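Local coordinates for extracellular solute-binding protein (Bordetella parapertussis, PDB 3PU5) that probably serves as an extracellular solute-binding protein of a transport system, perhaps capturing a polyamine-like ligand between two lobes, as in related proteins, at residues L263-Y277 / V280-L294. Numbering follows the deposited sequence.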
loop_
_atom_site.group_PDB
_atom_site.type_symbol
_atom_site.label_atom_id
_atom_site.label_comp_id
_atom_site.label_asym_id
_atom_site.label_seq_id
_atom_site.Cartn_x
_atom_site.Cartn_y
_atom_site.Cartn_z
ATOM N N LEU A 263 -1.364 -16.104 0.392
ATOM C CA LEU A 263 0.008 -15.623 0.454
ATOM C C LEU A 263 0.930 -16.517 -0.362
ATOM O O LEU A 263 2.136 -16.254 -0.459
ATOM C CB LEU A 263 0.487 -15.562 1.917
ATOM C CG LEU A 263 -0.220 -14.530 2.809
ATOM C CD1 LEU A 263 0.258 -14.603 4.267
ATOM C CD2 LEU A 263 -0.022 -13.136 2.243
ATOM N N GLY A 264 0.359 -17.572 -0.938
ATOM C CA GLY A 264 1.125 -18.525 -1.722
ATOM C C GLY A 264 1.450 -17.985 -3.099
ATOM O O GLY A 264 0.864 -16.992 -3.550
ATOM N N GLU A 265 2.376 -18.650 -3.783
ATOM C CA GLU A 265 2.910 -18.146 -5.048
ATOM C C GLU A 265 1.851 -18.028 -6.157
ATOM O O GLU A 265 1.838 -17.060 -6.919
ATOM C CB GLU A 265 4.087 -19.020 -5.514
ATOM C CG GLU A 265 4.728 -18.546 -6.808
ATOM C CD GLU A 265 5.842 -19.464 -7.314
ATOM O OE1 GLU A 265 6.281 -20.369 -6.559
ATOM O OE2 GLU A 265 6.280 -19.264 -8.472
ATOM N N GLU A 266 0.960 -19.007 -6.243
ATOM C CA GLU A 266 -0.029 -19.030 -7.318
ATOM C C GLU A 266 -1.038 -17.883 -7.192
ATOM O O GLU A 266 -1.289 -17.145 -8.148
ATOM C CB GLU A 266 -0.733 -20.390 -7.340
ATOM C CG GLU A 266 -2.009 -20.462 -8.170
ATOM C CD GLU A 266 -2.626 -21.857 -8.132
ATOM O OE1 GLU A 266 -2.065 -22.773 -8.770
ATOM O OE2 GLU A 266 -3.661 -22.051 -7.461
ATOM N N ALA A 267 -1.602 -17.717 -6.005
ATOM C CA ALA A 267 -2.589 -16.670 -5.788
ATOM C C ALA A 267 -1.943 -15.282 -5.794
ATOM O O ALA A 267 -2.505 -14.327 -6.326
ATOM C CB ALA A 267 -3.346 -16.916 -4.490
ATOM N N GLN A 268 -0.759 -15.166 -5.205
ATOM C CA GLN A 268 -0.066 -13.885 -5.193
ATOM C C GLN A 268 0.182 -13.407 -6.617
ATOM O O GLN A 268 -0.072 -12.245 -6.957
ATOM C CB GLN A 268 1.246 -13.984 -4.423
ATOM C CG GLN A 268 1.061 -13.949 -2.917
ATOM C CD GLN A 268 0.807 -12.545 -2.404
ATOM O OE1 GLN A 268 1.606 -11.642 -2.642
ATOM N NE2 GLN A 268 -0.310 -12.350 -1.704
ATOM N N LYS A 269 0.675 -14.306 -7.464
ATOM C CA LYS A 269 0.944 -13.914 -8.835
ATOM C C LYS A 269 -0.343 -13.515 -9.546
ATOM O O LYS A 269 -0.404 -12.475 -10.206
ATOM C CB LYS A 269 1.634 -15.036 -9.605
ATOM C CG LYS A 269 2.007 -14.659 -11.031
ATOM C CD LYS A 269 2.586 -15.867 -11.754
ATOM C CE LYS A 269 3.504 -15.454 -12.891
ATOM N NZ LYS A 269 2.835 -14.588 -13.874
ATOM N N ALA A 270 -1.371 -14.345 -9.421
ATOM C CA ALA A 270 -2.610 -14.118 -10.154
ATOM C C ALA A 270 -3.276 -12.808 -9.724
ATOM O O ALA A 270 -3.672 -12.008 -10.558
ATOM C CB ALA A 270 -3.564 -15.298 -9.969
ATOM N N PHE A 271 -3.378 -12.590 -8.419
ATOM C CA PHE A 271 -3.996 -11.373 -7.899
ATOM C C PHE A 271 -3.157 -10.132 -8.230
ATOM O O PHE A 271 -3.682 -9.147 -8.747
ATOM C CB PHE A 271 -4.241 -11.491 -6.384
ATOM C CG PHE A 271 -4.830 -10.245 -5.758
ATOM C CD1 PHE A 271 -6.171 -9.924 -5.943
ATOM C CD2 PHE A 271 -4.036 -9.398 -4.989
ATOM C CE1 PHE A 271 -6.717 -8.784 -5.363
ATOM C CE2 PHE A 271 -4.570 -8.258 -4.406
ATOM C CZ PHE A 271 -5.915 -7.952 -4.589
ATOM N N CYS A 272 -1.854 -10.181 -7.964
ATOM C CA CYS A 272 -1.033 -8.986 -8.144
ATOM C C CYS A 272 -0.864 -8.591 -9.612
ATOM O O CYS A 272 -0.843 -7.408 -9.937
ATOM C CB CYS A 272 0.317 -9.140 -7.450
ATOM S SG CYS A 272 0.152 -9.257 -5.658
ATOM N N GLU A 273 -0.758 -9.575 -10.501
ATOM C CA GLU A 273 -0.679 -9.279 -11.929
ATOM C C GLU A 273 -1.958 -8.604 -12.429
ATOM O O GLU A 273 -1.915 -7.698 -13.267
ATOM C CB GLU A 273 -0.438 -10.565 -12.716
ATOM C CG GLU A 273 0.944 -11.171 -12.504
ATOM C CD GLU A 273 1.923 -10.831 -13.610
ATOM O OE1 GLU A 273 1.555 -10.066 -14.529
ATOM O OE2 GLU A 273 3.065 -11.331 -13.560
ATOM N N ALA A 274 -3.099 -9.066 -11.923
ATOM C CA ALA A 274 -4.394 -8.516 -12.317
ATOM C C ALA A 274 -4.566 -7.070 -11.831
ATOM O O ALA A 274 -5.136 -6.229 -12.529
ATOM C CB ALA A 274 -5.518 -9.401 -11.774
HETATM N N MSE A 275 -4.059 -6.789 -10.632
HETATM C CA MSE A 275 -4.237 -5.477 -10.009
HETATM C C MSE A 275 -3.071 -4.520 -10.236
HETATM O O MSE A 275 -3.141 -3.371 -9.809
HETATM C CB MSE A 275 -4.454 -5.626 -8.502
HETATM C CG MSE A 275 -5.723 -6.347 -8.143
HETATM SE SE MSE A 275 -7.304 -5.294 -8.635
HETATM C CE MSE A 275 -7.049 -3.750 -7.443
ATOM N N TYR A 276 -2.008 -4.978 -10.898
ATOM C CA TYR A 276 -0.763 -4.196 -10.979
ATOM C C TYR A 276 -0.228 -3.842 -9.584
ATOM O O TYR A 276 0.153 -2.695 -9.314
ATOM C CB TYR A 276 -0.929 -2.924 -11.824
ATOM C CG TYR A 276 -1.148 -3.177 -13.304
ATOM C CD1 TYR A 276 -2.285 -3.838 -13.755
ATOM C CD2 TYR A 276 -0.243 -2.725 -14.249
ATOM C CE1 TYR A 276 -2.498 -4.062 -15.103
ATOM C CE2 TYR A 276 -0.439 -2.946 -15.597
ATOM C CZ TYR A 276 -1.565 -3.612 -16.019
ATOM O OH TYR A 276 -1.774 -3.830 -17.361
ATOM N N TYR A 277 -0.208 -4.845 -8.709
ATOM C CA TYR A 277 0.376 -4.732 -7.377
ATOM C C TYR A 277 1.658 -5.551 -7.299
ATOM O O TYR A 277 1.913 -6.417 -8.148
ATOM C CB TYR A 277 -0.571 -5.292 -6.316
ATOM C CG TYR A 277 -1.822 -4.488 -6.034
ATOM C CD1 TYR A 277 -1.895 -3.124 -6.310
ATOM C CD2 TYR A 277 -2.925 -5.094 -5.455
ATOM C CE1 TYR A 277 -3.047 -2.397 -6.028
ATOM C CE2 TYR A 277 -4.074 -4.379 -5.173
ATOM C CZ TYR A 277 -4.130 -3.037 -5.454
ATOM O OH TYR A 277 -5.284 -2.346 -5.156
ATOM N N VAL A 280 3.864 -10.027 -2.004
ATOM C CA VAL A 280 4.674 -10.129 -0.792
ATOM C C VAL A 280 5.373 -11.491 -0.679
ATOM O O VAL A 280 6.155 -11.723 0.237
ATOM C CB VAL A 280 3.836 -9.868 0.475
ATOM C CG1 VAL A 280 3.224 -8.464 0.427
ATOM C CG2 VAL A 280 2.742 -10.927 0.615
ATOM N N ASN A 281 5.080 -12.391 -1.610
ATOM C CA ASN A 281 5.760 -13.681 -1.676
ATOM C C ASN A 281 6.969 -13.539 -2.614
ATOM O O ASN A 281 6.808 -13.209 -3.788
ATOM C CB ASN A 281 4.787 -14.752 -2.172
ATOM C CG ASN A 281 5.342 -16.170 -2.041
ATOM O OD1 ASN A 281 6.501 -16.431 -2.360
ATOM N ND2 ASN A 281 4.504 -17.091 -1.594
ATOM N N ARG A 282 8.176 -13.745 -2.087
ATOM C CA ARG A 282 9.386 -13.541 -2.868
ATOM C C ARG A 282 9.547 -14.532 -4.026
ATOM O O ARG A 282 10.400 -14.331 -4.890
ATOM C CB ARG A 282 10.629 -13.586 -1.971
ATOM C CG ARG A 282 10.951 -14.975 -1.457
ATOM C CD ARG A 282 12.350 -15.037 -0.836
ATOM N NE ARG A 282 12.535 -14.094 0.266
ATOM C CZ ARG A 282 12.164 -14.330 1.520
ATOM N NH1 ARG A 282 11.587 -15.485 1.832
ATOM N NH2 ARG A 282 12.378 -13.413 2.462
ATOM N N LYS A 283 8.752 -15.598 -4.035
ATOM C CA LYS A 283 8.856 -16.620 -5.077
ATOM C C LYS A 283 8.207 -16.174 -6.386
ATOM O O LYS A 283 8.504 -16.720 -7.453
ATOM C CB LYS A 283 8.181 -17.905 -4.634
ATOM C CG LYS A 283 8.950 -18.760 -3.647
ATOM C CD LYS A 283 8.209 -20.078 -3.506
ATOM C CE LYS A 283 9.063 -21.171 -2.892
ATOM N NZ LYS A 283 8.608 -22.501 -3.406
ATOM N N VAL A 284 7.308 -15.198 -6.308
ATOM C CA VAL A 284 6.559 -14.775 -7.497
ATOM C C VAL A 284 7.454 -14.182 -8.594
ATOM O O VAL A 284 8.246 -13.277 -8.338
ATOM C CB VAL A 284 5.417 -13.790 -7.140
ATOM C CG1 VAL A 284 4.814 -13.196 -8.390
ATOM C CG2 VAL A 284 4.338 -14.497 -6.319
ATOM N N GLN A 285 7.318 -14.703 -9.812
ATOM C CA GLN A 285 8.038 -14.182 -10.965
ATOM C C GLN A 285 7.015 -13.620 -11.937
ATOM O O GLN A 285 6.019 -14.272 -12.255
ATOM C CB GLN A 285 8.890 -15.285 -11.606
ATOM C CG GLN A 285 9.748 -16.040 -10.567
ATOM C CD GLN A 285 10.870 -16.874 -11.183
ATOM O OE1 GLN A 285 11.312 -16.615 -12.302
ATOM N NE2 GLN A 285 11.343 -17.874 -10.442
ATOM N N TYR A 286 7.248 -12.395 -12.384
ATOM C CA TYR A 286 6.220 -11.639 -13.098
ATOM C C TYR A 286 6.264 -11.824 -14.603
ATOM O O TYR A 286 7.313 -12.120 -15.183
ATOM C CB TYR A 286 6.332 -10.151 -12.774
ATOM C CG TYR A 286 6.075 -9.836 -11.318
ATOM C CD1 TYR A 286 4.780 -9.713 -10.836
ATOM C CD2 TYR A 286 7.127 -9.665 -10.427
ATOM C CE1 TYR A 286 4.537 -9.434 -9.508
ATOM C CE2 TYR A 286 6.893 -9.382 -9.096
ATOM C CZ TYR A 286 5.595 -9.279 -8.647
ATOM O OH TYR A 286 5.357 -8.986 -7.328
ATOM N N SER A 287 5.109 -11.621 -15.226
ATOM C CA SER A 287 5.000 -11.598 -16.671
ATOM C C SER A 287 5.762 -10.403 -17.211
ATOM O O SER A 287 6.249 -9.553 -16.457
ATOM C CB SER A 287 3.535 -11.446 -17.075
ATOM O OG SER A 287 3.133 -10.086 -16.941
ATOM N N GLU A 288 5.818 -10.332 -18.532
ATOM C CA GLU A 288 6.495 -9.257 -19.242
ATOM C C GLU A 288 5.853 -7.904 -18.965
ATOM O O GLU A 288 6.505 -6.876 -19.061
ATOM C CB GLU A 288 6.472 -9.530 -20.750
ATOM C CG GLU A 288 7.367 -10.674 -21.187
ATOM C CD GLU A 288 8.838 -10.296 -21.186
ATOM O OE1 GLU A 288 9.162 -9.124 -21.485
ATOM O OE2 GLU A 288 9.676 -11.177 -20.892
ATOM N N LYS A 289 4.568 -7.912 -18.625
ATOM C CA LYS A 289 3.845 -6.672 -18.370
ATOM C C LYS A 289 4.393 -5.908 -17.163
ATOM O O LYS A 289 4.299 -4.681 -17.109
ATOM C CB LYS A 289 2.349 -6.951 -18.192
ATOM C CG LYS A 289 1.474 -5.761 -18.490
ATOM C CD LYS A 289 0.060 -6.189 -18.872
ATOM C CE LYS A 289 -0.676 -6.800 -17.684
ATOM N NZ LYS A 289 -2.121 -7.066 -17.980
ATOM N N LEU A 290 4.986 -6.625 -16.212
ATOM C CA LEU A 290 5.382 -6.008 -14.945
ATOM C C LEU A 290 6.837 -6.245 -14.552
ATOM O O LEU A 290 7.420 -5.472 -13.792
ATOM C CB LEU A 290 4.461 -6.512 -13.833
ATOM C CG LEU A 290 3.034 -5.992 -13.968
ATOM C CD1 LEU A 290 2.054 -6.793 -13.107
ATOM C CD2 LEU A 290 3.002 -4.521 -13.608
ATOM N N LYS A 291 7.395 -7.338 -15.063
ATOM C CA LYS A 291 8.737 -7.806 -14.731
ATOM C C LYS A 291 9.783 -6.691 -14.749
ATOM O O LYS A 291 10.672 -6.636 -13.891
ATOM C CB LYS A 291 9.118 -8.891 -15.740
ATOM C CG LYS A 291 10.471 -9.520 -15.585
ATOM C CD LYS A 291 10.704 -10.455 -16.777
ATOM C CE LYS A 291 11.803 -11.464 -16.487
ATOM N NZ LYS A 291 13.061 -10.784 -16.072
ATOM N N HIS A 292 9.671 -5.801 -15.726
ATOM C CA HIS A 292 10.699 -4.794 -15.940
ATOM C C HIS A 292 10.465 -3.470 -15.205
ATOM O O HIS A 292 11.357 -2.618 -15.166
ATOM C CB HIS A 292 10.892 -4.551 -17.445
ATOM C CG HIS A 292 11.146 -5.806 -18.227
ATOM N ND1 HIS A 292 12.277 -6.578 -18.049
ATOM C CD2 HIS A 292 10.408 -6.434 -19.172
ATOM C CE1 HIS A 292 12.226 -7.623 -18.856
ATOM N NE2 HIS A 292 11.103 -7.562 -19.549
ATOM N N ARG A 293 9.288 -3.286 -14.618
ATOM C CA ARG A 293 8.969 -1.981 -14.034
ATOM C C ARG A 293 8.484 -1.987 -12.580
ATOM O O ARG A 293 8.700 -1.018 -11.848
ATOM C CB ARG A 293 8.010 -1.192 -14.942
ATOM C CG ARG A 293 6.809 -1.973 -15.423
ATOM C CD ARG A 293 6.065 -1.216 -16.508
ATOM N NE ARG A 293 4.891 -1.960 -16.953
ATOM C CZ ARG A 293 3.876 -1.442 -17.639
ATOM N NH1 ARG A 293 3.874 -0.157 -17.965
ATOM N NH2 ARG A 293 2.856 -2.214 -17.993
ATOM N N LEU A 294 7.824 -3.062 -12.167
ATOM C CA LEU A 294 7.424 -3.199 -10.780
ATOM C C LEU A 294 8.653 -3.097 -9.888
ATOM O O LEU A 294 9.660 -3.754 -10.145
ATOM C CB LEU A 294 6.753 -4.545 -10.562
ATOM C CG LEU A 294 5.936 -4.638 -9.279
ATOM C CD1 LEU A 294 4.649 -3.872 -9.474
ATOM C CD2 LEU A 294 5.658 -6.095 -8.949
HETATM O O HOH W 1 5.798 -17.182 -10.022
#
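Glu-273 and Ser-287 show how one carboxylate can hold an irregular chain against a helix. In this type 2 periplasmic-binding-protein fold, the chain doubles back after helix 265-275, then runs alongside it in the helix's own direction. The Glu-273 side chain bends through its CB-CG torsion (chi2 -99°), carrying both oxygens to the loop: OE2 accepts Ser-287 N at 2.7 Å on its syn lone pair, nearly straight at 171°, while OE1 takes Ser-287 OG at 2.9 Å, also from the syn side. The same OG receives Lys-289 N in an ST turn, and Lys-269 NZ adds a salt bridge to OE2, its hydrogen bond a weak one, so the carboxylate is held from both segments.

At the other end of the helix, Gln-268 OE1 accepts Val-280 N at 2.8 Å, the donor tilted from the carbonyl plane; its NE2 is taken up by Tyr-108 O and Ala-262 O. Nearby, Asn-281 ND2 reaches an in-plane lone pair of Leu-263 O at 2.8 Å. Between these polar grips, Val-284 fits its two methyls against the helix surface, CG2 against Gln-268 CB at 3.7 Å and CG1 against Lys-269 CB. Further along, Leu-290 straddles two residues: CD1 lies against Glu-273, and CD2 meets Tyr-276 CD2 at 3.8 Å. The Tyr-286 ring turns an edge to Glu-273 OE2. A water bridges Glu-265 OE2 and Gln-285 N.

A second shell sets the loop's shape. Asn-281 OD1 accepts Lys-283 N in an Asx turn. The Tyr-286 ring lies between Val-284 CG1 and Leu-294 CD2 on opposite faces, and its OH is hydrogen-bonded to Ala-279 N. Arg-293 forms salt bridges to Asp-222 and Glu-221, tying the loop to helix 214-223, while its NE and NH2 both grip Lys-289 O.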